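Nuclear hormone receptor FTZ-F1 (Drosophila melanogaster, PDB 2XHS) probably regulates transcription as a nuclear receptor, and its ligand-binding domain binds a peptide of its partner Fushi tarazu. Local coordinates at residues A[79-83]-A[164-169]; A[84-88]-A[235-241]. One frame throughout, in Å; residues are numbered along the deposited sequence.

Interaction 1 (A[79-83]-A[164-169])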
loop_
_atom_site.group_PDB
_atom_site.type_symbol
_atom_site.label_atom_id
_atom_site.label_comp_id
_atom_site.label_asym_id
_atom_site.label_seq_id
_atom_site.Cartn_x
_atom_site.Cartn_y
_atom_site.Cartn_z
ATOM N N ASP A 79 5.271 -8.557 -17.122
ATOM C CA ASP A 79 4.901 -9.246 -15.915
ATOM C C ASP A 79 4.790 -8.332 -14.719
ATOM O O ASP A 79 3.908 -8.461 -13.918
ATOM C CB ASP A 79 5.893 -10.358 -15.647
ATOM C CG ASP A 79 5.421 -11.685 -16.154
ATOM O OD1 ASP A 79 4.229 -11.822 -16.429
ATOM O OD2 ASP A 79 6.239 -12.598 -16.272
ATOM N N GLN A 80 5.721 -7.417 -14.592
ATOM C CA GLN A 80 5.688 -6.500 -13.500
ATOM C C GLN A 80 4.474 -5.653 -13.595
ATOM O O GLN A 80 3.852 -5.371 -12.628
ATOM C CB GLN A 80 6.885 -5.594 -13.555
ATOM C CG GLN A 80 8.134 -6.286 -13.847
ATOM C CD GLN A 80 9.268 -5.363 -13.793
ATOM O OE1 GLN A 80 9.162 -4.237 -14.184
ATOM N NE2 GLN A 80 10.375 -5.835 -13.335
HETATM N N MSE A 81 4.139 -5.230 -14.789
HETATM C CA MSE A 81 3.001 -4.373 -14.950
HETATM C C MSE A 81 1.768 -5.069 -14.493
HETATM O O MSE A 81 0.956 -4.507 -13.852
HETATM C CB MSE A 81 2.844 -4.027 -16.405
HETATM C CG MSE A 81 3.899 -3.133 -16.912
HETATM SE SE MSE A 81 3.571 -2.713 -18.691
HETATM C CE MSE A 81 1.858 -2.081 -18.516
ATOM N N LYS A 82 1.616 -6.317 -14.829
ATOM C CA LYS A 82 0.434 -7.025 -14.437
ATOM C C LYS A 82 0.284 -7.173 -12.959
ATOM O O LYS A 82 -0.797 -7.137 -12.448
ATOM C CB LYS A 82 0.436 -8.385 -15.079
ATOM C CG LYS A 82 0.277 -8.332 -16.558
ATOM C CD LYS A 82 0.041 -9.693 -17.098
ATOM C CE LYS A 82 0.358 -9.751 -18.561
ATOM N NZ LYS A 82 1.637 -10.466 -18.750
ATOM N N LEU A 83 1.380 -7.408 -12.278
ATOM C CA LEU A 83 1.352 -7.561 -10.850
ATOM C C LEU A 83 0.964 -6.308 -10.155
ATOM O O LEU A 83 0.212 -6.334 -9.237
ATOM C CB LEU A 83 2.708 -7.994 -10.358
ATOM C CG LEU A 83 3.136 -9.424 -10.569
ATOM C CD1 LEU A 83 4.520 -9.492 -10.138
ATOM C CD2 LEU A 83 2.326 -10.295 -9.731
ATOM N N VAL A 164 -2.103 -14.751 -10.918
ATOM C CA VAL A 164 -2.518 -13.499 -11.465
ATOM C C VAL A 164 -2.590 -13.745 -12.916
ATOM O O VAL A 164 -1.708 -14.320 -13.489
ATOM C CB VAL A 164 -1.516 -12.393 -11.157
ATOM C CG1 VAL A 164 -1.921 -11.122 -11.788
ATOM C CG2 VAL A 164 -1.395 -12.205 -9.680
ATOM N N ARG A 165 -3.666 -13.315 -13.516
ATOM C CA ARG A 165 -3.898 -13.662 -14.876
ATOM C C ARG A 165 -2.870 -13.110 -15.818
ATOM O O ARG A 165 -2.542 -11.952 -15.790
ATOM C CB ARG A 165 -5.278 -13.173 -15.264
ATOM C CG ARG A 165 -6.154 -14.183 -15.956
ATOM C CD ARG A 165 -6.364 -13.810 -17.396
ATOM N NE ARG A 165 -7.777 -13.740 -17.730
ATOM C CZ ARG A 165 -8.258 -13.021 -18.732
ATOM N NH1 ARG A 165 -7.433 -12.329 -19.491
ATOM N NH2 ARG A 165 -9.556 -12.990 -18.974
ATOM N N GLY A 166 -2.374 -13.993 -16.664
ATOM C CA GLY A 166 -1.468 -13.644 -17.725
ATOM C C GLY A 166 -0.002 -13.551 -17.451
ATOM O O GLY A 166 0.743 -13.142 -18.300
ATOM N N ILE A 167 0.429 -13.933 -16.276
ATOM C CA ILE A 167 1.816 -13.780 -15.994
ATOM C C ILE A 167 2.600 -14.915 -16.553
ATOM O O ILE A 167 2.322 -16.052 -16.265
ATOM C CB ILE A 167 2.038 -13.756 -14.539
ATOM C CG1 ILE A 167 2.328 -12.331 -14.115
ATOM C CG2 ILE A 167 3.171 -14.623 -14.225
ATOM C CD1 ILE A 167 2.083 -12.085 -12.705
ATOM N N VAL A 168 3.550 -14.583 -17.414
ATOM C CA VAL A 168 4.430 -15.556 -18.035
ATOM C C VAL A 168 5.447 -16.283 -17.174
ATOM O O VAL A 168 5.552 -17.489 -17.211
ATOM C CB VAL A 168 5.234 -14.861 -19.113
ATOM C CG1 VAL A 168 6.319 -15.745 -19.592
ATOM C CG2 VAL A 168 4.348 -14.507 -20.230
ATOM N N ASN A 169 6.267 -15.537 -16.467
ATOM C CA ASN A 169 7.267 -16.156 -15.636
ATOM C C ASN A 169 6.737 -16.479 -14.267
ATOM O O ASN A 169 7.154 -15.913 -13.297
ATOM C CB ASN A 169 8.469 -15.252 -15.524
ATOM C CG ASN A 169 9.552 -15.867 -14.733
ATOM O OD1 ASN A 169 10.681 -15.401 -14.727
ATOM N ND2 ASN A 169 9.219 -16.930 -14.047
#

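Interaction 2 (A[84-88]-A[235-241])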
loop_
_atom_site.group_PDB
_atom_site.type_symbol
_atom_site.label_atom_id
_atom_site.label_comp_id
_atom_site.label_asym_id
_atom_site.label_seq_id
_atom_site.Cartn_x
_atom_site.Cartn_y
_atom_site.Cartn_z
ATOM N N LEU A 84 1.537 -5.211 -10.579
ATOM C CA LEU A 84 1.235 -3.919 -10.045
ATOM C C LEU A 84 -0.175 -3.514 -10.323
ATOM O O LEU A 84 -0.812 -2.926 -9.510
ATOM C CB LEU A 84 2.164 -2.904 -10.645
ATOM C CG LEU A 84 3.570 -2.796 -10.115
ATOM C CD1 LEU A 84 4.356 -2.088 -11.128
ATOM C CD2 LEU A 84 3.558 -1.995 -8.893
ATOM N N GLN A 85 -0.659 -3.818 -11.502
ATOM C CA GLN A 85 -2.005 -3.482 -11.875
ATOM C C GLN A 85 -2.998 -4.174 -11.026
ATOM O O GLN A 85 -4.046 -3.666 -10.784
ATOM C CB GLN A 85 -2.261 -3.870 -13.302
ATOM C CG GLN A 85 -2.038 -2.779 -14.275
ATOM C CD GLN A 85 -1.930 -3.266 -15.662
ATOM O OE1 GLN A 85 -1.419 -2.581 -16.512
ATOM N NE2 GLN A 85 -2.412 -4.444 -15.909
ATOM N N HIS A 86 -2.703 -5.391 -10.641
ATOM C CA HIS A 86 -3.602 -6.164 -9.830
ATOM C C HIS A 86 -3.831 -5.687 -8.430
ATOM O O HIS A 86 -4.928 -5.708 -7.937
ATOM C CB HIS A 86 -3.100 -7.583 -9.770
ATOM C CG HIS A 86 -4.113 -8.555 -9.279
ATOM N ND1 HIS A 86 -3.985 -9.222 -8.089
ATOM C CD2 HIS A 86 -5.274 -8.974 -9.815
ATOM C CE1 HIS A 86 -5.020 -10.007 -7.911
ATOM N NE2 HIS A 86 -5.818 -9.875 -8.944
ATOM N N SER A 87 -2.776 -5.321 -7.747
ATOM C CA SER A 87 -2.904 -4.987 -6.365
ATOM C C SER A 87 -2.516 -3.639 -5.952
ATOM O O SER A 87 -2.134 -3.493 -4.863
ATOM C CB SER A 87 -2.108 -5.938 -5.538
ATOM O OG SER A 87 -1.123 -6.507 -6.335
ATOM N N TRP A 88 -2.582 -2.636 -6.782
ATOM C CA TRP A 88 -2.182 -1.329 -6.320
ATOM C C TRP A 88 -3.087 -0.863 -5.240
ATOM O O TRP A 88 -2.677 -0.238 -4.322
ATOM C CB TRP A 88 -2.175 -0.334 -7.456
ATOM C CG TRP A 88 -3.436 -0.214 -8.110
ATOM C CD1 TRP A 88 -3.883 -0.973 -9.091
ATOM C CD2 TRP A 88 -4.443 0.732 -7.842
ATOM N NE1 TRP A 88 -5.101 -0.579 -9.473
ATOM C CE2 TRP A 88 -5.473 0.482 -8.716
ATOM C CE3 TRP A 88 -4.570 1.775 -6.942
ATOM C CZ2 TRP A 88 -6.609 1.208 -8.719
ATOM C CZ3 TRP A 88 -5.686 2.489 -6.951
ATOM C CH2 TRP A 88 -6.690 2.221 -7.835
ATOM N N LEU A 235 -3.252 7.199 -11.947
ATOM C CA LEU A 235 -4.287 6.652 -11.150
ATOM C C LEU A 235 -5.417 6.158 -12.015
ATOM O O LEU A 235 -5.948 5.116 -11.779
ATOM C CB LEU A 235 -4.777 7.730 -10.207
ATOM C CG LEU A 235 -5.625 7.219 -9.080
ATOM C CD1 LEU A 235 -6.581 8.227 -8.734
ATOM C CD2 LEU A 235 -6.307 6.021 -9.599
HETATM N N MSE A 236 -5.803 6.921 -13.009
HETATM C CA MSE A 236 -6.808 6.496 -13.940
HETATM C C MSE A 236 -6.318 5.331 -14.758
HETATM O O MSE A 236 -7.029 4.417 -15.038
HETATM C CB MSE A 236 -7.186 7.655 -14.834
HETATM C CG MSE A 236 -8.183 7.358 -15.901
HETATM SE SE MSE A 236 -9.867 7.209 -15.268
HETATM C CE MSE A 236 -9.970 5.455 -14.887
ATOM N N GLU A 237 -5.080 5.363 -15.157
ATOM C CA GLU A 237 -4.585 4.300 -15.971
ATOM C C GLU A 237 -4.654 3.023 -15.223
ATOM O O GLU A 237 -5.011 2.013 -15.755
ATOM C CB GLU A 237 -3.154 4.584 -16.315
ATOM C CG GLU A 237 -2.410 3.435 -16.857
ATOM C CD GLU A 237 -1.079 3.843 -17.375
ATOM O OE1 GLU A 237 -1.003 4.882 -18.006
ATOM O OE2 GLU A 237 -0.114 3.125 -17.162
HETATM N N MSE A 238 -4.274 3.077 -13.974
HETATM C CA MSE A 238 -4.313 1.935 -13.109
HETATM C C MSE A 238 -5.738 1.509 -12.891
HETATM O O MSE A 238 -6.057 0.354 -12.858
HETATM C CB MSE A 238 -3.641 2.303 -11.799
HETATM C CG MSE A 238 -2.727 1.261 -11.247
HETATM SE SE MSE A 238 -1.287 0.891 -12.342
HETATM C CE MSE A 238 -0.851 2.668 -12.658
ATOM N N LEU A 239 -6.606 2.467 -12.712
ATOM C CA LEU A 239 -7.983 2.170 -12.490
ATOM C C LEU A 239 -8.567 1.504 -13.690
ATOM O O LEU A 239 -9.384 0.642 -13.596
ATOM C CB LEU A 239 -8.693 3.461 -12.241
ATOM C CG LEU A 239 -9.550 3.602 -11.015
ATOM C CD1 LEU A 239 -9.067 2.739 -9.950
ATOM C CD2 LEU A 239 -9.421 4.977 -10.616
ATOM N N HIS A 240 -8.159 1.980 -14.833
ATOM C CA HIS A 240 -8.626 1.548 -16.130
ATOM C C HIS A 240 -8.305 0.149 -16.558
ATOM O O HIS A 240 -9.018 -0.464 -17.303
ATOM C CB HIS A 240 -8.070 2.489 -17.171
ATOM C CG HIS A 240 -8.694 2.343 -18.515
ATOM N ND1 HIS A 240 -8.002 2.569 -19.678
ATOM C CD2 HIS A 240 -9.943 1.998 -18.883
ATOM C CE1 HIS A 240 -8.805 2.379 -20.704
ATOM N NE2 HIS A 240 -9.984 2.026 -20.247
ATOM N N ALA A 241 -7.140 -0.293 -16.166
ATOM C CA ALA A 241 -6.583 -1.519 -16.650
ATOM C C ALA A 241 -7.505 -2.687 -16.619
ATOM O O ALA A 241 -7.511 -3.480 -17.531
ATOM C CB ALA A 241 -5.350 -1.833 -15.922
#

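Interaction 1 (A[79-83]-A[164-169])
Asp79 and Lys82 carry a polar contact between the first turns of helix 77-102 and the backbone of the loop leading into helix 170-191, with an apolar patch around Leu83 beside it. The carboxylate of Asp79 spans two consecutive amides. Asn169 N gives a nearly straight hydrogen bond (169°, 2.9 Å) to the syn lone pair of Asp79 OD2, and Val168 N a weak one to Asp79 OD1 at 3.0 Å. Replacing Asp79 with an alanine would probably leave both amides without their acceptor and let the loop drift from the helix. Val164 to Ile167 form a type II beta turn, with Gly166 at the position of positive phi, and Asn169 is the N-cap of helix 170-191, so the carboxylate grips the chain where turn passes into helix. A bend at the last torsion of Lys82 (chi4 105°) lets its NZ give Gly166 O a 2.9 Å hydrogen bond from above the carbonyl plane, 51° out of it. The same NZ stands 3.7 Å from Asp79 OD1, a long salt bridge within the helix. One turn on from Asp79, Leu83 CD2 meets Ile167 CD1 at 3.5 Å and Val164 CG2 at 4.2 Å, both side chains crossing it at about a right angle.

Interaction 2 (A[84-88]-A[235-241])
Trp88 reaches from helix 77-102 to the C-terminal helix 234-240, where Met238 lies over one face of its indole. The axes of 84-88 and 235-240 come within 9.4 Å and cross at -98°, nearly perpendicular, so the side chains meet over a short span. At the base of the side chain, Trp88 CB is 4.1 Å from Met238 CG. Its chi1 of 58° places CG between the backbone N and the carbonyl carbon, the crowded position, with Leu84 O and Gln85 C of its own helix lying in the ring plane at the edge. Along the five-membered ring, the atom of 235-241 nearest to Trp88 CG, CD1 and NE1 is Met238 CG. That carbon sits 3.4 Å from the ring centroid and 15° off the normal, a CH-pi contact over the face. The bend at chi2 turns the Met238 chain so that its selenium (the residue is selenomethionine) lies 5.0 Å from the same centroid in an oblique Met-aromatic contact.

Helix 234-240, the last of the domain, is consistent with the activation (AF-2) helix that in nuclear receptors completes the coactivator groove. The bound peptide supports this reading: Glu237 OE2 is hydrogen-bonded to its backbone, and its apolar side chains pack on Leu84 and Met238.

Farther out, the six-membered ring of Trp88 has Leu239 CD1 at its edge, though the modelled closeness there is doubtful. At the tip, CH2 approaches Leu235 CD2 obliquely at 4.2 Å. Leu59 and Gln62 of helix 47-67 and Glu217 of helix 198-224 also touch this indole. On the turn before it, the methyl of Ala241 sits over the flat face of the Gln85 amide, Ala241 CB 3.7 Å from Gln85 CD, while Gln85 CG is 4.2 Å from Met238 SE.

Overall arrangement
Both interactions use consecutive turns of helix 77-102, and their centres are 13 Å apart on the same side of the chain's centre. The order along the chain is 79-83, 84-88, 164-169, 235-241, so the pairings interleave: the helix meets the loop before helix 170-191 first, and the C-terminal helix 234-240 later. Interaction 1 is farther out, about 19 Å from the chain centre to its own centre, against about 13 Å for the more buried interaction 2. They touch where Val164 CG1 lies 4.2 Å from His86 CG. Gln80, Met81 and Leu84 on this helix pack on apolar side chains of the bound peptide, placing the shared helix in the peptide-binding surface.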